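Local coordinates for ABC transporter, substrate binding protein (Polyamine) (Agrobacterium tumefaciens, PDB 4EUO) that binds gamma-aminobutyric acid (GABA) in the periplasm as the solute-binding protein of an ABC transporter, probably delivering it for import, at residues T153-D161 against V290-A298; P129-W137 against I172-S180. All coordinates share one frame; numbering follows the deposited sequence.

Contact 1: T153-D161 against V290-A298; sequences TADKLYPLD and VNADMNYWA
The backbones of 153-161 and 290-298 come closest at Ala154 and Val290, with CA atoms 5.6 Å apart, and lie farther apart at Pro159 and Tyr296. Residues 153-161, part of the beta-alpha-beta connection between strands 132-135 and 176-179, pack on the end of strand 289-291 and the capped start of helix 294-299. At the strand end the contact is apolar. Leu157 CD1 presses on Val290 CG1 at 3.5 Å, tighter than usual, and Ala154 CB meets the other methyl, CG2. Tyr158 reaches across to the helix start. Its OH accepts a nearly straight bond from Asp293 N at 2.9 Å (163°). Asp293 CB lies over one face of the Tyr158 ring, a CH-pi contact 3.7 Å from the centroid. The CG of Asp293 is anti to its own N (chi1 -173°), and OD1 accepts from Tyr296 N as the N-cap of the helix. Tyr296 brings its ring against Tyr158 at an oblique angle, with Tyr158 CD1 over one face and the planes 54° apart. The Tyr296 OH takes a longer, bent bond from Leu160 N at 3.3 Å. The peptide bond before Pro159 is cis, and Pro159 CB touches the same hydroxyl. Leu160 CD1 approaches Trp297 NE1 at 3.8 Å, crossing the indole at about a right angle. Glu144 OE2, in helix 142-149, bonds to both Tyr158 OH and Trp297 NE1. Each tyrosine hydroxyl thus takes a backbone N-H across the contact, and Glu144 ties Tyr158 to Trp297. The Asp293 cap fixes the helix start that presents Asp293 N and Tyr296.

Contact 2: P129-W137 against I172-S180; sequences PGKRTFYKW and IKSDIIWWS
Tyr135 lays its ring on the six-membered ring of Trp179 as an offset stack, with centroids 4.5 Å apart and planes 28° apart. Its CA sits over the five-membered ring of the same indole, a CH-pi contact 3.8 Å from the centroid. Trp179 has its CG between the backbone N and the carbonyl carbon (chi1 54°), which folds the indole back over the neighbouring strand. Thr133 OG1 meets the edge of that indole in its plane, near CD1, and donates to Ile177 O at 2.7 Å. On the other face of the sheet, Phe134 touches Ile172 CD1 through CE2 and Ile176 CG1 through CD2. Trp178 meets Phe134 CB with CZ3, while its edge faces Tyr135 O. The strands are parallel but weakly paired, with firm backbone bonds at the two ends and a loose middle. Arg132 N donates to Asp175 O at 2.9 Å, and Ile177 N to Arg132 O. Farther on, Trp179 N donates to Phe134 O and Lys136 N to Trp179 O. Trp137 NE1 then reaches Ser180 O at 2.9 Å, in the carbonyl plane and on a lone pair, though the bond is bent (136°). At the start of the strands, Lys131 NZ and Asp175 OD1 form a long salt bridge of 3.8 Å, and a water links Gly130 N to Asp175 OD2. The Tyr135 hydroxyl bonds to Glu60 of the GABA pocket, and both Tyr135 and Trp179 meet pocket residue Trp200 edge-to-face. Strand 132-135 also pairs with strand 196-200, where Ser198 O accepts from Trp179 NE1. Helix 182-190 covers Thr133 and Ile177, and helix 301-313 packs on Trp178 and Trp137.

From the N terminus, the chain first enters contact 2 at 129-137. It then passes through helix 142-149 to 153-161, the first half of contact 1. Helix 162-170 follows, and 172-180 closes contact 2 as the second strand of a parallel pair. Contact 1 closes only at 290-298, so the two loops cross. One is a beta-alpha-beta crossover between neighbouring strands. The other spans 128 residues and brings the chain back past strands 196-200 and 215-229. Contact 2 ties together two strands of the mixed sheet. Contact 1 joins the connection between those strands to strand 289-291 and helix 294-299. The contacts do not touch, and their centres are 22 Å apart.

Contact 1: T153-D161 against V290-A298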
loop_
_atom_site.group_PDB
_atom_site.type_symbol
_atom_site.label_atom_id
_atom_site.label_comp_id
_atom_site.label_asym_id
_atom_site.label_seq_id
_atom_site.Cartn_x
_atom_site.Cartn_y
_atom_site.Cartn_z
ATOM N N THR A 153 20.027 -8.068 8.004
ATOM C CA THR A 153 18.973 -8.832 8.655
ATOM C C THR A 153 17.792 -7.934 8.935
ATOM O O THR A 153 17.952 -6.710 9.075
ATOM C CB THR A 153 19.487 -9.584 9.875
ATOM O OG1 THR A 153 19.909 -8.628 10.833
ATOM C CG2 THR A 153 20.618 -10.544 9.533
ATOM N N ALA A 154 16.618 -8.524 9.011
ATOM C CA ALA A 154 15.371 -7.801 9.196
ATOM C C ALA A 154 15.429 -6.809 10.337
ATOM O O ALA A 154 15.115 -5.638 10.138
ATOM C CB ALA A 154 14.233 -8.774 9.397
ATOM N N ASP A 155 15.937 -7.231 11.500
ATOM C CA ASP A 155 15.975 -6.347 12.651
ATOM C C ASP A 155 17.013 -5.245 12.612
ATOM O O ASP A 155 16.993 -4.398 13.504
ATOM C CB ASP A 155 16.022 -7.138 13.980
ATOM C CG ASP A 155 16.986 -8.304 14.061
ATOM O OD1 ASP A 155 16.765 -9.196 14.918
ATOM O OD2 ASP A 155 17.937 -8.355 13.241
ATOM N N LYS A 156 17.867 -5.203 11.578
ATOM C CA LYS A 156 18.929 -4.196 11.498
ATOM C C LYS A 156 18.764 -3.242 10.300
ATOM O O LYS A 156 19.712 -2.558 9.932
ATOM C CB LYS A 156 20.313 -4.875 11.423
ATOM C CG LYS A 156 20.609 -5.810 12.607
ATOM C CD LYS A 156 21.566 -5.195 13.625
ATOM C CE LYS A 156 23.020 -5.485 13.320
ATOM N NZ LYS A 156 23.929 -4.803 14.277
ATOM N N LEU A 157 17.563 -3.143 9.737
ATOM C CA LEU A 157 17.364 -2.280 8.578
ATOM C C LEU A 157 17.463 -0.804 8.884
ATOM O O LEU A 157 17.941 -0.055 8.046
ATOM C CB LEU A 157 15.985 -2.534 7.954
ATOM C CG LEU A 157 15.900 -3.823 7.151
ATOM C CD1 LEU A 157 14.446 -4.153 6.875
ATOM C CD2 LEU A 157 16.675 -3.713 5.811
ATOM N N TYR A 158 16.973 -0.383 10.060
ATOM C CA TYR A 158 16.893 1.031 10.391
ATOM C C TYR A 158 17.942 1.485 11.397
ATOM O O TYR A 158 18.198 0.761 12.362
ATOM C CB TYR A 158 15.497 1.402 10.889
ATOM C CG TYR A 158 14.420 1.057 9.890
ATOM C CD1 TYR A 158 14.167 1.884 8.808
ATOM C CD2 TYR A 158 13.706 -0.134 9.987
ATOM C CE1 TYR A 158 13.232 1.543 7.837
ATOM C CE2 TYR A 158 12.795 -0.512 8.995
ATOM C CZ TYR A 158 12.559 0.340 7.929
ATOM O OH TYR A 158 11.611 0.004 6.994
ATOM N N PRO A 159 18.559 2.662 11.206
ATOM C CA PRO A 159 18.346 3.613 10.102
ATOM C C PRO A 159 18.840 3.073 8.777
ATOM O O PRO A 159 19.808 2.331 8.724
ATOM C CB PRO A 159 19.122 4.859 10.547
ATOM C CG PRO A 159 20.234 4.310 11.402
ATOM C CD PRO A 159 19.621 3.129 12.129
ATOM N N LEU A 160 18.177 3.446 7.703
ATOM C CA LEU A 160 18.518 2.904 6.405
ATOM C C LEU A 160 19.900 3.293 5.930
ATOM O O LEU A 160 20.266 4.458 6.030
ATOM C CB LEU A 160 17.507 3.379 5.365
ATOM C CG LEU A 160 16.072 2.906 5.563
ATOM C CD1 LEU A 160 15.164 3.675 4.617
ATOM C CD2 LEU A 160 15.925 1.378 5.417
ATOM N N ASP A 161 20.641 2.333 5.356
ATOM C CA ASP A 161 21.910 2.632 4.713
ATOM C C ASP A 161 21.588 2.858 3.222
ATOM O O ASP A 161 21.564 1.920 2.406
ATOM C CB ASP A 161 22.897 1.499 4.930
ATOM C CG ASP A 161 24.290 1.796 4.435
ATOM O OD1 ASP A 161 24.431 2.694 3.574
ATOM O OD2 ASP A 161 25.213 1.023 4.789
ATOM N N VAL A 290 9.210 -9.112 7.281
ATOM C CA VAL A 290 9.938 -7.885 7.656
ATOM C C VAL A 290 8.898 -6.777 7.789
ATOM O O VAL A 290 8.012 -6.670 6.941
ATOM C CB VAL A 290 10.971 -7.577 6.548
ATOM C CG1 VAL A 290 11.678 -6.246 6.801
ATOM C CG2 VAL A 290 12.001 -8.704 6.431
ATOM N N ASN A 291 8.979 -5.938 8.811
ATOM C CA ASN A 291 8.011 -4.883 8.977
ATOM C C ASN A 291 8.636 -3.560 8.608
ATOM O O ASN A 291 9.561 -3.121 9.283
ATOM C CB ASN A 291 7.516 -4.880 10.433
ATOM C CG ASN A 291 6.975 -6.231 10.842
ATOM O OD1 ASN A 291 7.483 -6.869 11.772
ATOM N ND2 ASN A 291 5.972 -6.728 10.143
ATOM N N ALA A 292 8.174 -2.911 7.536
ATOM C CA ALA A 292 8.700 -1.602 7.214
ATOM C C ALA A 292 8.293 -0.616 8.289
ATOM O O ALA A 292 7.218 -0.735 8.902
ATOM C CB ALA A 292 8.219 -1.132 5.840
ATOM N N ASP A 293 9.162 0.361 8.519
ATOM C CA ASP A 293 8.906 1.346 9.579
ATOM C C ASP A 293 8.431 2.638 8.945
ATOM O O ASP A 293 9.218 3.447 8.432
ATOM C CB ASP A 293 10.178 1.574 10.397
ATOM C CG ASP A 293 9.963 2.447 11.615
ATOM O OD1 ASP A 293 8.973 3.202 11.642
ATOM O OD2 ASP A 293 10.761 2.320 12.568
ATOM N N MET A 294 7.123 2.799 8.930
ATOM C CA MET A 294 6.543 3.984 8.298
ATOM C C MET A 294 6.757 5.238 9.082
ATOM O O MET A 294 6.760 6.317 8.492
ATOM C CB MET A 294 5.062 3.781 8.017
ATOM C CG MET A 294 4.795 2.596 7.050
ATOM S SD MET A 294 3.078 2.544 6.555
ATOM C CE MET A 294 2.239 2.267 8.089
ATOM N N ASN A 295 6.968 5.118 10.407
ATOM C CA ASN A 295 7.250 6.305 11.209
ATOM C C ASN A 295 8.664 6.816 10.911
ATOM O O ASN A 295 8.881 8.022 10.781
ATOM C CB ASN A 295 7.062 5.985 12.671
ATOM C CG ASN A 295 5.606 5.814 13.011
ATOM O OD1 ASN A 295 5.218 4.880 13.723
ATOM N ND2 ASN A 295 4.762 6.692 12.476
ATOM N N TYR A 296 9.603 5.904 10.720
ATOM C CA TYR A 296 10.951 6.284 10.335
ATOM C C TYR A 296 10.910 7.015 8.997
ATOM O O TYR A 296 11.499 8.090 8.838
ATOM C CB TYR A 296 11.851 5.041 10.200
ATOM C CG TYR A 296 13.229 5.388 9.711
ATOM C CD1 TYR A 296 14.229 5.760 10.603
ATOM C CD2 TYR A 296 13.546 5.330 8.351
ATOM C CE1 TYR A 296 15.494 6.103 10.155
ATOM C CE2 TYR A 296 14.802 5.676 7.892
ATOM C CZ TYR A 296 15.776 6.054 8.797
ATOM O OH TYR A 296 16.997 6.414 8.329
ATOM N N TRP A 297 10.179 6.454 8.024
ATOM C CA TRP A 297 10.039 7.099 6.738
ATOM C C TRP A 297 9.336 8.456 6.876
ATOM O O TRP A 297 9.786 9.434 6.253
ATOM C CB TRP A 297 9.275 6.189 5.764
ATOM C CG TRP A 297 10.171 5.239 5.030
ATOM C CD1 TRP A 297 10.684 4.056 5.484
ATOM C CD2 TRP A 297 10.623 5.393 3.689
ATOM N NE1 TRP A 297 11.420 3.447 4.487
ATOM C CE2 TRP A 297 11.388 4.243 3.367
ATOM C CE3 TRP A 297 10.376 6.338 2.691
ATOM C CZ2 TRP A 297 11.931 4.043 2.097
ATOM C CZ3 TRP A 297 10.898 6.135 1.429
ATOM C CH2 TRP A 297 11.670 5.005 1.142
ATOM N N ALA A 298 8.287 8.557 7.698
ATOM C CA ALA A 298 7.580 9.838 7.851
ATOM C C ALA A 298 8.556 10.912 8.365
ATOM O O ALA A 298 8.525 12.037 7.876
ATOM C CB ALA A 298 6.459 9.676 8.850
#

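Contact 2: P129-W137 against I172-S180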
loop_
_atom_site.group_PDB
_atom_site.type_symbol
_atom_site.label_atom_id
_atom_site.label_comp_id
_atom_site.label_asym_id
_atom_site.label_seq_id
_atom_site.Cartn_x
_atom_site.Cartn_y
_atom_site.Cartn_z
ATOM N N PRO A 129 17.281 -14.569 -15.031
ATOM C CA PRO A 129 17.466 -13.506 -16.026
ATOM C C PRO A 129 16.229 -12.709 -16.389
ATOM O O PRO A 129 15.116 -13.174 -16.195
ATOM C CB PRO A 129 18.031 -14.252 -17.260
ATOM C CG PRO A 129 17.665 -15.646 -17.074
ATOM C CD PRO A 129 17.563 -15.912 -15.603
ATOM N N GLY A 130 16.472 -11.528 -16.948
ATOM C CA GLY A 130 15.426 -10.723 -17.541
ATOM C C GLY A 130 14.977 -9.530 -16.737
ATOM O O GLY A 130 15.647 -9.103 -15.794
ATOM N N LYS A 131 13.844 -8.985 -17.151
ATOM C CA LYS A 131 13.336 -7.792 -16.484
ATOM C C LYS A 131 12.602 -8.129 -15.207
ATOM O O LYS A 131 11.977 -9.172 -15.097
ATOM C CB LYS A 131 12.463 -6.922 -17.409
ATOM C CG LYS A 131 13.138 -6.426 -18.697
ATOM C CD LYS A 131 14.409 -5.598 -18.459
ATOM C CE LYS A 131 15.025 -5.086 -19.746
ATOM N NZ LYS A 131 15.338 -6.191 -20.697
ATOM N N ARG A 132 12.736 -7.243 -14.230
ATOM C CA ARG A 132 12.057 -7.368 -12.944
ATOM C C ARG A 132 11.438 -6.029 -12.648
ATOM O O ARG A 132 11.940 -5.005 -13.101
ATOM C CB ARG A 132 12.981 -7.834 -11.810
ATOM C CG ARG A 132 14.293 -7.070 -11.703
ATOM C CD ARG A 132 15.440 -7.838 -12.396
ATOM N NE ARG A 132 15.826 -9.017 -11.612
ATOM C CZ ARG A 132 16.173 -10.204 -12.115
ATOM N NH1 ARG A 132 16.185 -10.404 -13.442
ATOM N NH2 ARG A 132 16.536 -11.193 -11.304
ATOM N N THR A 133 10.348 -6.039 -11.877
ATOM C CA THR A 133 9.621 -4.787 -11.628
ATOM C C THR A 133 9.572 -4.395 -10.165
ATOM O O THR A 133 9.445 -5.239 -9.263
ATOM C CB THR A 133 8.231 -4.851 -12.314
ATOM O OG1 THR A 133 7.614 -3.572 -12.198
ATOM C CG2 THR A 133 7.287 -5.867 -11.728
ATOM N N PHE A 134 9.685 -3.097 -9.946
ATOM C CA PHE A 134 9.676 -2.486 -8.610
ATOM C C PHE A 134 8.868 -1.210 -8.684
ATOM O O PHE A 134 8.775 -0.586 -9.763
ATOM C CB PHE A 134 11.100 -2.114 -8.193
ATOM C CG PHE A 134 11.970 -3.304 -7.885
ATOM C CD1 PHE A 134 11.908 -3.937 -6.645
ATOM C CD2 PHE A 134 12.871 -3.783 -8.824
ATOM C CE1 PHE A 134 12.739 -5.026 -6.349
ATOM C CE2 PHE A 134 13.654 -4.914 -8.546
ATOM C CZ PHE A 134 13.607 -5.506 -7.306
ATOM N N TYR A 135 8.383 -0.771 -7.517
ATOM C CA TYR A 135 7.585 0.452 -7.399
ATOM C C TYR A 135 8.416 1.670 -7.732
ATOM O O TYR A 135 9.522 1.861 -7.217
ATOM C CB TYR A 135 7.066 0.512 -5.973
ATOM C CG TYR A 135 6.055 1.574 -5.621
ATOM C CD1 TYR A 135 5.074 1.960 -6.527
ATOM C CD2 TYR A 135 5.977 2.068 -4.322
ATOM C CE1 TYR A 135 4.069 2.851 -6.160
ATOM C CE2 TYR A 135 4.963 2.940 -3.941
ATOM C CZ TYR A 135 4.000 3.294 -4.857
ATOM O OH TYR A 135 2.992 4.141 -4.474
ATOM N N LYS A 136 7.840 2.540 -8.569
ATOM C CA LYS A 136 8.552 3.707 -9.030
ATOM C C LYS A 136 8.775 4.789 -8.002
ATOM O O LYS A 136 9.808 5.499 -8.042
ATOM C CB LYS A 136 7.747 4.305 -10.205
ATOM C CG LYS A 136 8.458 5.438 -10.953
ATOM C CD LYS A 136 7.646 5.791 -12.203
ATOM C CE LYS A 136 8.144 7.024 -12.922
ATOM N NZ LYS A 136 9.551 6.861 -13.373
ATOM N N TRP A 137 7.791 4.997 -7.133
ATOM C CA TRP A 137 7.746 6.173 -6.271
ATOM C C TRP A 137 8.431 5.986 -4.951
ATOM O O TRP A 137 8.482 4.873 -4.415
ATOM C CB TRP A 137 6.283 6.623 -6.072
ATOM C CG TRP A 137 5.520 6.774 -7.358
ATOM C CD1 TRP A 137 4.438 6.048 -7.762
ATOM C CD2 TRP A 137 5.824 7.674 -8.430
ATOM N NE1 TRP A 137 4.038 6.449 -9.016
ATOM C CE2 TRP A 137 4.885 7.432 -9.459
ATOM C CE3 TRP A 137 6.798 8.662 -8.619
ATOM C CZ2 TRP A 137 4.888 8.148 -10.667
ATOM C CZ3 TRP A 137 6.815 9.363 -9.828
ATOM C CH2 TRP A 137 5.861 9.104 -10.828
ATOM N N ILE A 172 21.377 -4.143 -10.729
ATOM C CA ILE A 172 20.300 -4.650 -11.575
ATOM C C ILE A 172 19.528 -3.529 -12.242
ATOM O O ILE A 172 18.531 -3.823 -12.901
ATOM C CB ILE A 172 19.317 -5.541 -10.757
ATOM C CG1 ILE A 172 18.562 -4.726 -9.676
ATOM C CG2 ILE A 172 20.048 -6.738 -10.139
ATOM C CD1 ILE A 172 17.259 -5.400 -9.199
ATOM N N LYS A 173 19.977 -2.272 -12.090
ATOM C CA LYS A 173 19.236 -1.101 -12.544
ATOM C C LYS A 173 18.749 -1.186 -13.980
ATOM O O LYS A 173 17.596 -0.856 -14.249
ATOM C CB LYS A 173 20.041 0.178 -12.307
ATOM C CG LYS A 173 19.180 1.435 -12.297
ATOM C CD LYS A 173 20.046 2.646 -12.066
ATOM C CE LYS A 173 19.223 3.891 -11.899
ATOM N NZ LYS A 173 20.124 5.084 -11.884
ATOM N N SER A 174 19.609 -1.638 -14.914
ATOM C CA SER A 174 19.199 -1.692 -16.325
ATOM C C SER A 174 18.158 -2.757 -16.600
ATOM O O SER A 174 17.564 -2.782 -17.679
ATOM C CB SER A 174 20.396 -1.861 -17.255
ATOM O OG SER A 174 20.928 -3.165 -17.146
ATOM N N ASP A 175 17.915 -3.654 -15.626
ATOM C CA ASP A 175 16.919 -4.705 -15.785
ATOM C C ASP A 175 15.609 -4.423 -15.041
ATOM O O ASP A 175 14.719 -5.273 -15.013
ATOM C CB ASP A 175 17.484 -6.096 -15.474
ATOM C CG ASP A 175 18.277 -6.654 -16.670
ATOM O OD1 ASP A 175 17.838 -6.445 -17.842
ATOM O OD2 ASP A 175 19.318 -7.284 -16.444
ATOM N N ILE A 176 15.482 -3.197 -14.526
ATOM C CA ILE A 176 14.244 -2.818 -13.838
ATOM C C ILE A 176 13.257 -2.147 -14.814
ATOM O O ILE A 176 13.634 -1.212 -15.562
ATOM C CB ILE A 176 14.541 -1.863 -12.648
ATOM C CG1 ILE A 176 15.406 -2.575 -11.587
ATOM C CG2 ILE A 176 13.195 -1.333 -12.046
ATOM C CD1 ILE A 176 15.850 -1.700 -10.443
ATOM N N ILE A 177 11.997 -2.549 -14.747
ATOM C CA ILE A 177 10.909 -1.816 -15.372
ATOM C C ILE A 177 10.072 -1.358 -14.146
ATOM O O ILE A 177 9.641 -2.206 -13.336
ATOM C CB ILE A 177 10.051 -2.649 -16.333
ATOM C CG1 ILE A 177 10.890 -3.130 -17.528
ATOM C CG2 ILE A 177 8.840 -1.793 -16.825
ATOM C CD1 ILE A 177 10.143 -3.992 -18.490
ATOM N N TRP A 178 9.860 -0.067 -13.996
ATOM C CA TRP A 178 9.168 0.454 -12.828
ATOM C C TRP A 178 7.670 0.389 -12.978
ATOM O O TRP A 178 7.164 0.556 -14.089
ATOM C CB TRP A 178 9.581 1.917 -12.612
ATOM C CG TRP A 178 11.059 2.085 -12.468
ATOM C CD1 TRP A 178 11.945 2.483 -13.445
ATOM C CD2 TRP A 178 11.824 1.891 -11.281
ATOM N NE1 TRP A 178 13.217 2.536 -12.928
ATOM C CE2 TRP A 178 13.174 2.164 -11.599
ATOM C CE3 TRP A 178 11.503 1.475 -9.965
ATOM C CZ2 TRP A 178 14.198 2.058 -10.650
ATOM C CZ3 TRP A 178 12.518 1.382 -9.033
ATOM C CH2 TRP A 178 13.848 1.663 -9.378
ATOM N N TRP A 179 6.956 0.121 -11.863
ATOM C CA TRP A 179 5.489 0.208 -11.886
ATOM C C TRP A 179 5.075 1.459 -11.137
ATOM O O TRP A 179 5.499 1.718 -10.003
ATOM C CB TRP A 179 4.748 -1.062 -11.384
ATOM C CG TRP A 179 5.103 -1.608 -10.028
ATOM C CD1 TRP A 179 6.028 -2.571 -9.758
ATOM C CD2 TRP A 179 4.456 -1.311 -8.785
ATOM N NE1 TRP A 179 6.008 -2.894 -8.419
ATOM C CE2 TRP A 179 5.063 -2.122 -7.796
ATOM C CE3 TRP A 179 3.407 -0.462 -8.412
ATOM C CZ2 TRP A 179 4.635 -2.131 -6.468
ATOM C CZ3 TRP A 179 2.977 -0.481 -7.095
ATOM C CH2 TRP A 179 3.613 -1.280 -6.133
ATOM N N SER A 180 4.228 2.264 -11.817
ATOM C CA SER A 180 3.738 3.524 -11.244
ATOM C C SER A 180 2.522 3.341 -10.379
ATOM O O SER A 180 2.197 4.233 -9.595
ATOM C CB SER A 180 3.368 4.489 -12.361
ATOM O OG SER A 180 4.542 4.852 -13.061
HETATM O O HOH W 1 19.072 -10.329 -17.304
HETATM O O HOH W 2 1.165 4.851 -7.157
#